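Side-chain contacts in dally-like, isoform A (Drosophila melanogaster, PDB 6XTZ), which binds Wnt and hedgehog family proteins as a GPI-anchored cell-surface glypican, and accommodates the palmitoleate of Wnt in a pocket of its core domain: residues A206-T209 with A210-A214; H263-D266 with S267-N271; K458-S461 with N462-H465. The protein carries 5 engineered substitutions. All blocks are in the same frame, centred on the assembly; numbering follows the deposited sequence.

Contact 1: residues A206-T209 with A210-A214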
ATOM      1  N   ALA A 206       2.974   2.959  -5.374  1.00 41.01           N
ATOM      2  CA  ALA A 206       2.623   2.920  -3.959  1.00 42.95           C
ATOM      3  C   ALA A 206       2.210   1.517  -3.533  1.00 42.13           C
ATOM      4  O   ALA A 206       2.512   1.088  -2.414  1.00 38.09           O
ATOM      5  CB  ALA A 206       1.510   3.925  -3.661  1.00 27.24           C
ATOM      6  N   LEU A 207       1.516   0.789  -4.411  1.00 37.70           N
ATOM      7  CA  LEU A 207       1.139  -0.581  -4.085  1.00 34.86           C
ATOM      8  C   LEU A 207       2.370  -1.474  -3.968  1.00 36.66           C
ATOM      9  O   LEU A 207       2.413  -2.372  -3.118  1.00 37.31           O
ATOM     10  CB  LEU A 207       0.173  -1.127  -5.136  1.00 31.05           C
ATOM     11  CG  LEU A 207      -0.293  -2.572  -4.931  1.00 36.76           C
ATOM     12  CD1 LEU A 207      -1.016  -2.726  -3.599  1.00 33.76           C
ATOM     13  CD2 LEU A 207      -1.177  -3.025  -6.080  1.00 32.26           C
ATOM     14  N   THR A 208       3.381  -1.236  -4.805  1.00 39.18           N
ATOM     15  CA  THR A 208       4.616  -2.009  -4.721  1.00 37.86           C
ATOM     16  C   THR A 208       5.355  -1.723  -3.421  1.00 36.94           C
ATOM     17  O   THR A 208       5.807  -2.647  -2.734  1.00 43.12           O
ATOM     18  CB  THR A 208       5.515  -1.705  -5.924  1.00 41.09           C
ATOM     19  OG1 THR A 208       4.901  -2.194  -7.122  1.00 42.61           O
ATOM     20  CG2 THR A 208       6.877  -2.366  -5.754  1.00 44.97           C
ATOM     21  N   THR A 209       5.490  -0.443  -3.068  1.00 37.68           N
ATOM     22  CA  THR A 209       6.191  -0.086  -1.838  1.00 43.37           C
ATOM     23  C   THR A 209       5.473  -0.637  -0.613  1.00 42.35           C
ATOM     24  O   THR A 209       6.118  -1.084   0.342  1.00 37.40           O
ATOM     25  CB  THR A 209       6.337   1.432  -1.738  1.00 51.19           C
ATOM     26  OG1 THR A 209       5.061   2.049  -1.941  1.00 67.89           O
ATOM     27  CG2 THR A 209       7.313   1.943  -2.787  1.00 43.97           C
ATOM     28  N   ALA A 210       4.138  -0.623  -0.626  1.00 37.07           N
ATOM     29  CA  ALA A 210       3.386  -1.200   0.484  1.00 34.54           C
ATOM     30  C   ALA A 210       3.662  -2.691   0.619  1.00 35.39           C
ATOM     31  O   ALA A 210       3.708  -3.222   1.734  1.00 45.45           O
ATOM     32  CB  ALA A 210       1.893  -0.951   0.298  1.00 34.11           C
ATOM     33  N   SER A 211       3.841  -3.386  -0.506  1.00 37.12           N
ATOM     34  CA  SER A 211       4.192  -4.801  -0.444  1.00 32.63           C
ATOM     35  C   SER A 211       5.612  -4.993   0.068  1.00 36.83           C
ATOM     36  O   SER A 211       5.897  -5.968   0.774  1.00 44.09           O
ATOM     37  CB  SER A 211       4.029  -5.445  -1.821  1.00 35.22           C
ATOM     38  OG  SER A 211       4.500  -6.782  -1.814  1.00 42.92           O
ATOM     39  N   GLU A 212       6.517  -4.072  -0.271  1.00 40.54           N
ATOM     40  CA  GLU A 212       7.902  -4.192   0.171  1.00 38.41           C
ATOM     41  C   GLU A 212       8.031  -3.899   1.661  1.00 41.16           C
ATOM     42  O   GLU A 212       8.705  -4.638   2.390  1.00 47.50           O
ATOM     43  CB  GLU A 212       8.796  -3.256  -0.642  1.00 40.52           C
ATOM     44  CG  GLU A 212       8.851  -3.579  -2.127  1.00 51.20           C
ATOM     45  CD  GLU A 212       9.588  -2.521  -2.927  1.00 56.11           C
ATOM     46  OE1 GLU A 212       9.795  -1.408  -2.399  1.00 58.03           O
ATOM     47  OE2 GLU A 212       9.963  -2.805  -4.085  1.00 62.37           O
ATOM     48  N   VAL A 213       7.398  -2.822   2.135  1.00 36.01           N
ATOM     49  CA  VAL A 213       7.513  -2.477   3.548  1.00 38.57           C
ATOM     50  C   VAL A 213       6.796  -3.505   4.414  1.00 41.46           C
ATOM     51  O   VAL A 213       7.228  -3.783   5.538  1.00 47.86           O
ATOM     52  CB  VAL A 213       6.995  -1.050   3.815  1.00 40.93           C
ATOM     53  CG1 VAL A 213       7.792  -0.035   3.010  1.00 41.91           C
ATOM     54  CG2 VAL A 213       5.507  -0.936   3.514  1.00 39.58           C
ATOM     55  N   ALA A 214       5.706  -4.091   3.913  1.00 41.00           N
ATOM     56  CA  ALA A 214       5.030  -5.143   4.664  1.00 41.84           C
ATOM     57  C   ALA A 214       5.924  -6.364   4.817  1.00 44.88           C
ATOM     58  O   ALA A 214       5.959  -6.989   5.884  1.00 45.42           O
ATOM     59  CB  ALA A 214       3.716  -5.522   3.981  1.00 36.80           C
TER
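Ala206 O is shared by two donors one turn further along the helix. The backbone N of Ala210 reaches it at 3.0 Å, and the hydroxyl OG1 of Thr209 lies 2.8 Å from the same Ala206 O, coming from the same face of the carbonyl plane and further out of it, at 37°. Thr209 can fold back in this way because OG1 stands between its own N and carbonyl carbon (chi1 51°); Gln205 O is a second acceptor beside it. A valine in its place removes the hydroxyl, and Ala206 O would probably be left with the Ala210 N-H as its donor from this turn, while Gln205 O is likely to lose its mate. Thr209 O is gripped by Val213 N at 2.8 Å, with both Val213 methyls, CG1 and CG2, crowding round it. Ser211 N donates to Leu207 O and Glu212 N to Thr208 O, and the extended Glu212 chain turns back so that OE2 lies 3.5 Å from Thr208 CG2. Thr208 OG1 is instead bonded with Lys88 and Gly204 O, and Ser211 OG with Ser77 O. Helix 185-216 is clasped by neighbours: Leu207 packs on helices 51-110 and 441-455, Ala206 and Ala210 on helix 263-283, and Thr209 and Val213 on helix 513-538.

Contact 2: residues H263-D266 with S267-N271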
ATOM      1  N   HIS A 263       2.193  -0.259  15.886  1.00 41.90           N
ATOM      2  CA  HIS A 263       1.113   0.673  16.202  1.00 40.06           C
ATOM      3  C   HIS A 263       1.048   1.813  15.193  1.00 43.20           C
ATOM      4  O   HIS A 263       0.015   2.024  14.545  1.00 50.03           O
ATOM      5  CB  HIS A 263       1.281   1.222  17.620  1.00 40.83           C
ATOM      6  CG  HIS A 263       0.122   2.046  18.084  1.00 51.10           C
ATOM      7  ND1 HIS A 263      -1.050   1.486  18.549  1.00 55.55           N
ATOM      8  CD2 HIS A 263      -0.054   3.388  18.141  1.00 54.46           C
ATOM      9  CE1 HIS A 263      -1.892   2.447  18.881  1.00 55.78           C
ATOM     10  NE2 HIS A 263      -1.314   3.611  18.643  1.00 55.26           N
ATOM     11  N   GLU A 264       2.139   2.578  15.075  0.58 44.52           N
ATOM     12  CA  GLU A 264       2.206   3.648  14.086  0.58 44.35           C
ATOM     13  C   GLU A 264       2.019   3.102  12.679  0.58 42.40           C
ATOM     14  O   GLU A 264       1.309   3.698  11.860  0.58 42.14           O
ATOM     15  CB  GLU A 264       3.546   4.378  14.188  0.58 45.04           C
ATOM     16  CG  GLU A 264       3.684   5.325  15.365  0.58 48.16           C
ATOM     17  CD  GLU A 264       5.113   5.801  15.553  0.58 51.63           C
ATOM     18  OE1 GLU A 264       5.932   5.023  16.086  0.58 50.12           O
ATOM     19  OE2 GLU A 264       5.420   6.944  15.153  0.58 54.42           O
ATOM     20  N   PHE A 265       2.652   1.965  12.383  1.00 38.58           N
ATOM     21  CA  PHE A 265       2.567   1.385  11.048  1.00 35.58           C
ATOM     22  C   PHE A 265       1.136   1.001  10.704  1.00 42.33           C
ATOM     23  O   PHE A 265       0.728   1.101   9.541  1.00 44.04           O
ATOM     24  CB  PHE A 265       3.487   0.169  10.952  1.00 31.94           C
ATOM     25  CG  PHE A 265       3.732  -0.301   9.548  1.00 39.23           C
ATOM     26  CD1 PHE A 265       4.695   0.305   8.760  1.00 42.02           C
ATOM     27  CD2 PHE A 265       3.006  -1.355   9.018  1.00 35.13           C
ATOM     28  CE1 PHE A 265       4.928  -0.126   7.468  1.00 38.79           C
ATOM     29  CE2 PHE A 265       3.233  -1.792   7.728  1.00 36.98           C
ATOM     30  CZ  PHE A 265       4.196  -1.176   6.952  1.00 39.61           C
ATOM     31  N   ASP A 266       0.359   0.572  11.703  1.00 36.67           N
ATOM     32  CA  ASP A 266      -1.040   0.238  11.465  1.00 40.52           C
ATOM     33  C   ASP A 266      -1.850   1.471  11.081  1.00 41.80           C
ATOM     34  O   ASP A 266      -2.656   1.422  10.146  1.00 38.43           O
ATOM     35  CB  ASP A 266      -1.630  -0.430  12.705  1.00 40.28           C
ATOM     36  CG  ASP A 266      -3.140  -0.503  12.666  1.00 42.10           C
ATOM     37  OD1 ASP A 266      -3.687  -1.027  11.675  1.00 41.76           O
ATOM     38  OD2 ASP A 266      -3.778  -0.044  13.636  1.00 47.22           O
ATOM     39  N   SER A 267      -1.650   2.587  11.787  1.00 38.94           N
ATOM     40  CA  SER A 267      -2.437   3.782  11.503  1.00 41.75           C
ATOM     41  C   SER A 267      -2.095   4.357  10.134  1.00 42.71           C
ATOM     42  O   SER A 267      -2.991   4.769   9.386  1.00 46.09           O
ATOM     43  CB  SER A 267      -2.228   4.827  12.600  1.00 49.20           C
ATOM     44  OG  SER A 267      -0.883   5.269  12.643  1.00 57.10           O
ATOM     45  N   GLU A 268      -0.808   4.387   9.782  1.00 38.28           N
ATOM     46  CA  GLU A 268      -0.425   4.876   8.462  1.00 40.09           C
ATOM     47  C   GLU A 268      -0.859   3.919   7.358  1.00 45.47           C
ATOM     48  O   GLU A 268      -1.119   4.356   6.231  1.00 45.84           O
ATOM     49  CB  GLU A 268       1.083   5.113   8.401  1.00 35.68           C
ATOM     50  CG  GLU A 268       1.578   6.197   9.346  1.00 38.69           C
ATOM     51  CD  GLU A 268       1.057   7.579   8.988  1.00 40.38           C
ATOM     52  OE1 GLU A 268       0.565   7.768   7.855  1.00 46.24           O
ATOM     53  OE2 GLU A 268       1.141   8.482   9.845  1.00 45.85           O
ATOM     54  N   TRP A 269      -0.942   2.620   7.657  1.00 43.26           N
ATOM     55  CA  TRP A 269      -1.465   1.668   6.682  1.00 41.13           C
ATOM     56  C   TRP A 269      -2.909   1.996   6.327  1.00 45.37           C
ATOM     57  O   TRP A 269      -3.319   1.861   5.167  1.00 41.25           O
ATOM     58  CB  TRP A 269      -1.351   0.245   7.229  1.00 37.20           C
ATOM     59  CG  TRP A 269      -1.718  -0.830   6.247  1.00 34.20           C
ATOM     60  CD1 TRP A 269      -2.942  -1.411   6.087  1.00 34.70           C
ATOM     61  CD2 TRP A 269      -0.848  -1.462   5.299  1.00 33.06           C
ATOM     62  NE1 TRP A 269      -2.889  -2.364   5.096  1.00 34.18           N
ATOM     63  CE2 TRP A 269      -1.615  -2.413   4.596  1.00 32.00           C
ATOM     64  CE3 TRP A 269       0.506  -1.316   4.978  1.00 30.34           C
ATOM     65  CZ2 TRP A 269      -1.074  -3.211   3.590  1.00 33.36           C
ATOM     66  CZ3 TRP A 269       1.041  -2.110   3.980  1.00 34.13           C
ATOM     67  CH2 TRP A 269       0.252  -3.046   3.297  1.00 36.80           C
ATOM     68  N   GLU A 270      -3.694   2.435   7.313  1.00 43.38           N
ATOM     69  CA  GLU A 270      -5.053   2.886   7.032  1.00 41.39           C
ATOM     70  C   GLU A 270      -5.047   4.138   6.165  1.00 43.20           C
ATOM     71  O   GLU A 270      -5.874   4.271   5.255  1.00 44.48           O
ATOM     72  CB  GLU A 270      -5.807   3.135   8.339  1.00 38.43           C
ATOM     73  CG  GLU A 270      -6.068   1.879   9.154  1.00 45.74           C
ATOM     74  CD  GLU A 270      -6.962   2.138  10.351  1.00 58.37           C
ATOM     75  OE1 GLU A 270      -7.419   3.286  10.516  1.00 65.79           O
ATOM     76  OE2 GLU A 270      -7.206   1.192  11.129  1.00 66.38           O
ATOM     77  N   ASN A 271      -4.125   5.068   6.432  1.00 42.21           N
ATOM     78  CA  ASN A 271      -3.996   6.242   5.573  1.00 44.87           C
ATOM     79  C   ASN A 271      -3.609   5.839   4.156  1.00 42.19           C
ATOM     80  O   ASN A 271      -4.085   6.431   3.181  1.00 48.94           O
ATOM     81  CB  ASN A 271      -2.967   7.216   6.148  1.00 42.02           C
ATOM     82  CG  ASN A 271      -3.399   7.810   7.475  1.00 45.41           C
ATOM     83  OD1 ASN A 271      -4.583   7.826   7.808  1.00 51.05           O
ATOM     84  ND2 ASN A 271      -2.436   8.313   8.236  1.00 42.08           N
TER
HETATM   85  O   HOH W   1      -6.089  -1.068  11.236  1.00 44.36           O
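Phe265 and Trp269 lie side by side one helical turn apart, both rings pointing the same way. Their closest atoms are Phe265 CE2 and Trp269 CE3, 3.9 Å apart, and the rings meet obliquely. The shared direction follows from the torsions: in each residue CG is anti to the backbone N (chi1 -166° and -173°), which sends both rings off the same flank of the helix. Trp460 meets each of these rings edge-to-face, Phe272 adds a tilted ring beside Trp269, and the indole NE1 is satisfied by Tyr456 O. Near the start of the helix, the His263 ring stacks with His500.

The polar side chains are organised differently. Asp266 and Glu270 set their carboxylates almost perpendicular, planes 87° apart, with Asp266 OD1 and Glu270 OE2 4.2 Å from each other. Two like charges so close would be expected to disfavour one another; a salt bridge from Lys458 to Glu270 OE2 probably eases this, and a water lies between the two groups, although its distances are doubtfully short. Ser267 OG returns to the backbone and donates to Glu264 O at 2.8 Å, an acceptor that also takes Glu268 N at 3.0 Å. Further on, Asn271 ND2 donates to Glu268 OE1 at 3.1 Å, arriving from above the carboxylate plane.

An i, i+4 aromatic pair on one flank and acidic side chains on the others make amphipathic opening turns, here of helix 263-283, which turns its aromatic flank into the all-helical glypican core.

Contact 3: residues K458-S461 with N462-H465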
ATOM      1  N   LYS A 458      -7.695  -2.846   7.509  1.00 38.83           N
ATOM      2  CA  LYS A 458      -7.564  -3.115   8.936  1.00 44.91           C
ATOM      3  C   LYS A 458      -6.699  -4.339   9.216  1.00 46.50           C
ATOM      4  O   LYS A 458      -6.869  -4.990  10.252  1.00 47.92           O
ATOM      5  CB  LYS A 458      -8.945  -3.292   9.567  1.00 49.26           C
ATOM      6  CG  LYS A 458      -9.889  -2.115   9.374  1.00 54.16           C
ATOM      7  CD  LYS A 458      -9.507  -0.943  10.262  1.00 61.91           C
ATOM      8  CE  LYS A 458     -10.575   0.140  10.229  1.00 65.13           C
ATOM      9  NZ  LYS A 458     -10.274   1.243  11.182  1.00 71.75           N
ATOM     10  N   PHE A 459      -5.769  -4.661   8.312  1.00 43.55           N
ATOM     11  CA  PHE A 459      -5.011  -5.904   8.434  1.00 39.68           C
ATOM     12  C   PHE A 459      -4.193  -5.939   9.719  1.00 40.56           C
ATOM     13  O   PHE A 459      -4.174  -6.956  10.422  1.00 33.80           O
ATOM     14  CB  PHE A 459      -4.100  -6.089   7.219  1.00 36.06           C
ATOM     15  CG  PHE A 459      -3.114  -7.214   7.372  1.00 41.50           C
ATOM     16  CD1 PHE A 459      -3.483  -8.520   7.092  1.00 40.26           C
ATOM     17  CD2 PHE A 459      -1.819  -6.968   7.805  1.00 45.12           C
ATOM     18  CE1 PHE A 459      -2.579  -9.558   7.238  1.00 42.40           C
ATOM     19  CE2 PHE A 459      -0.914  -8.003   7.956  1.00 37.47           C
ATOM     20  CZ  PHE A 459      -1.294  -9.298   7.670  1.00 36.67           C
ATOM     21  N   TRP A 460      -3.512  -4.841  10.042  1.00 43.84           N
ATOM     22  CA  TRP A 460      -2.576  -4.853  11.161  1.00 44.71           C
ATOM     23  C   TRP A 460      -3.293  -4.836  12.507  1.00 42.20           C
ATOM     24  O   TRP A 460      -2.879  -5.536  13.436  1.00 40.82           O
ATOM     25  CB  TRP A 460      -1.609  -3.675  11.035  1.00 43.07           C
ATOM     26  CG  TRP A 460      -0.788  -3.753   9.784  1.00 43.91           C
ATOM     27  CD1 TRP A 460      -1.014  -3.092   8.612  1.00 47.56           C
ATOM     28  CD2 TRP A 460       0.375  -4.562   9.571  1.00 39.38           C
ATOM     29  NE1 TRP A 460      -0.056  -3.431   7.686  1.00 45.31           N
ATOM     30  CE2 TRP A 460       0.808  -4.332   8.250  1.00 41.81           C
ATOM     31  CE3 TRP A 460       1.097  -5.452  10.372  1.00 34.99           C
ATOM     32  CZ2 TRP A 460       1.930  -4.960   7.711  1.00 41.03           C
ATOM     33  CZ3 TRP A 460       2.209  -6.077   9.835  1.00 40.56           C
ATOM     34  CH2 TRP A 460       2.615  -5.827   8.518  1.00 39.75           C
ATOM     35  N   SER A 461      -4.368  -4.056  12.634  1.00 44.61           N
ATOM     36  CA  SER A 461      -5.118  -4.047  13.885  1.00 43.08           C
ATOM     37  C   SER A 461      -5.946  -5.311  14.068  1.00 46.44           C
ATOM     38  O   SER A 461      -6.368  -5.603  15.192  1.00 54.18           O
ATOM     39  CB  SER A 461      -6.024  -2.815  13.958  1.00 41.65           C
ATOM     40  OG  SER A 461      -6.954  -2.789  12.888  1.00 41.02           O
ATOM     41  N   ASN A 462      -6.179  -6.066  12.997  1.00 45.19           N
ATOM     42  CA  ASN A 462      -6.927  -7.312  13.070  1.00 48.23           C
ATOM     43  C   ASN A 462      -6.048  -8.513  13.393  1.00 48.31           C
ATOM     44  O   ASN A 462      -6.583  -9.582  13.710  1.00 52.02           O
ATOM     45  CB  ASN A 462      -7.666  -7.556  11.748  1.00 52.59           C
ATOM     46  CG  ASN A 462      -8.660  -8.696  11.834  1.00 63.25           C
ATOM     47  OD1 ASN A 462      -9.761  -8.536  12.361  1.00 72.66           O
ATOM     48  ND2 ASN A 462      -8.281  -9.854  11.307  1.00 63.45           N
ATOM     49  N   LEU A 463      -4.722  -8.367  13.319  1.00 46.31           N
ATOM     50  CA  LEU A 463      -3.835  -9.483  13.648  1.00 46.00           C
ATOM     51  C   LEU A 463      -4.073 -10.035  15.047  1.00 48.99           C
ATOM     52  O   LEU A 463      -4.219 -11.264  15.179  1.00 48.92           O
ATOM     53  CB  LEU A 463      -2.375  -9.059  13.451  1.00 45.81           C
ATOM     54  CG  LEU A 463      -1.767  -9.322  12.072  1.00 47.78           C
ATOM     55  CD1 LEU A 463      -0.348  -8.792  12.007  1.00 51.98           C
ATOM     56  CD2 LEU A 463      -1.799 -10.810  11.761  1.00 40.14           C
ATOM     57  N   PRO A 464      -4.131  -9.227  16.116  1.00 48.40           N
ATOM     58  CA  PRO A 464      -4.429  -9.814  17.436  1.00 47.50           C
ATOM     59  C   PRO A 464      -5.758 -10.547  17.482  1.00 47.93           C
ATOM     60  O   PRO A 464      -5.855 -11.607  18.110  1.00 54.09           O
ATOM     61  CB  PRO A 464      -4.410  -8.597  18.375  1.00 49.23           C
ATOM     62  CG  PRO A 464      -4.596  -7.418  17.488  1.00 55.63           C
ATOM     63  CD  PRO A 464      -3.904  -7.775  16.214  1.00 51.43           C
ATOM     64  N   HIS A 465      -6.788 -10.015  16.824  1.00 48.28           N
ATOM     65  CA  HIS A 465      -8.056 -10.732  16.750  1.00 50.46           C
ATOM     66  C   HIS A 465      -7.934 -11.992  15.906  1.00 49.13           C
ATOM     67  O   HIS A 465      -8.624 -12.985  16.171  1.00 50.26           O
ATOM     68  CB  HIS A 465      -9.143  -9.816  16.193  1.00 50.61           C
ATOM     69  CG  HIS A 465      -9.349  -8.575  17.002  1.00 56.26           C
ATOM     70  ND1 HIS A 465     -10.283  -8.491  18.013  1.00 59.17           N
ATOM     71  CD2 HIS A 465      -8.729  -7.372  16.962  1.00 56.69           C
ATOM     72  CE1 HIS A 465     -10.235  -7.288  18.555  1.00 58.39           C
ATOM     73  NE2 HIS A 465      -9.300  -6.589  17.935  1.00 60.09           N
TER
HETATM   74  O   HOH W   2      -5.293  -9.559   9.746  1.00 50.87           O
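Apolar contact centres on Leu463, whose CD1 is the atom that touches both aromatics of the preceding turn, lying 4.0 Å from Trp460 CE3 and 4.2 Å from Phe459 CE2. Leu463 runs alongside the indole but obliquely across the phenyl group. The two rings are themselves engaged: Phe459 presents its edge to the indole, with CD2 over the centre of one face of Trp460.

Backbone bonding is slack by comparison. Asn462 N has weak bonds to Lys458 O, at 3.0 Å, and to Phe459 O, while Leu463 N reaches Trp460 O only weakly. A water donates to Phe459 O at 2.9 Å and weakly links it to Asn462 ND2.

Further contacts pair carbon with a carbonyl oxygen. Ser461 O is met by Pro464 CG and CD and, in the plane of the imidazole at its edge, by His465 CD2 at 3.4 Å. With CG of His465 beside its own N (chi1 -58°), the ring swings back to reach that oxygen.

Pro464 has no N-H to offer the turn before, and its CD stands 3.7 Å from Trp460 O. This is the signature of a proline kink, here in the short helix 459-467, whose Phe459 and Trp460 pack against helix 51-110 of the glypican core.

In the fold
From the N terminus, helix 185-216 carries contact 1, helix 263-283 opens with contact 2, and the short helix 459-467 holds contact 3 beyond the unmodelled region 324-437. Each contact joins adjacent turns and closes no long loop; the three follow in series, neither nested nor crossed. In space they gather: contact 2 has its centre about 13 Å from that of contact 1 and about 11 Å from that of contact 3. Val213 rests on Phe265, and Ala214 on Trp460, while Asp266 lies against Ser461. All three touch one another, with contact 2 making the salt bridge to contact 3, so that helices from before the unmodelled region are tied to one after it.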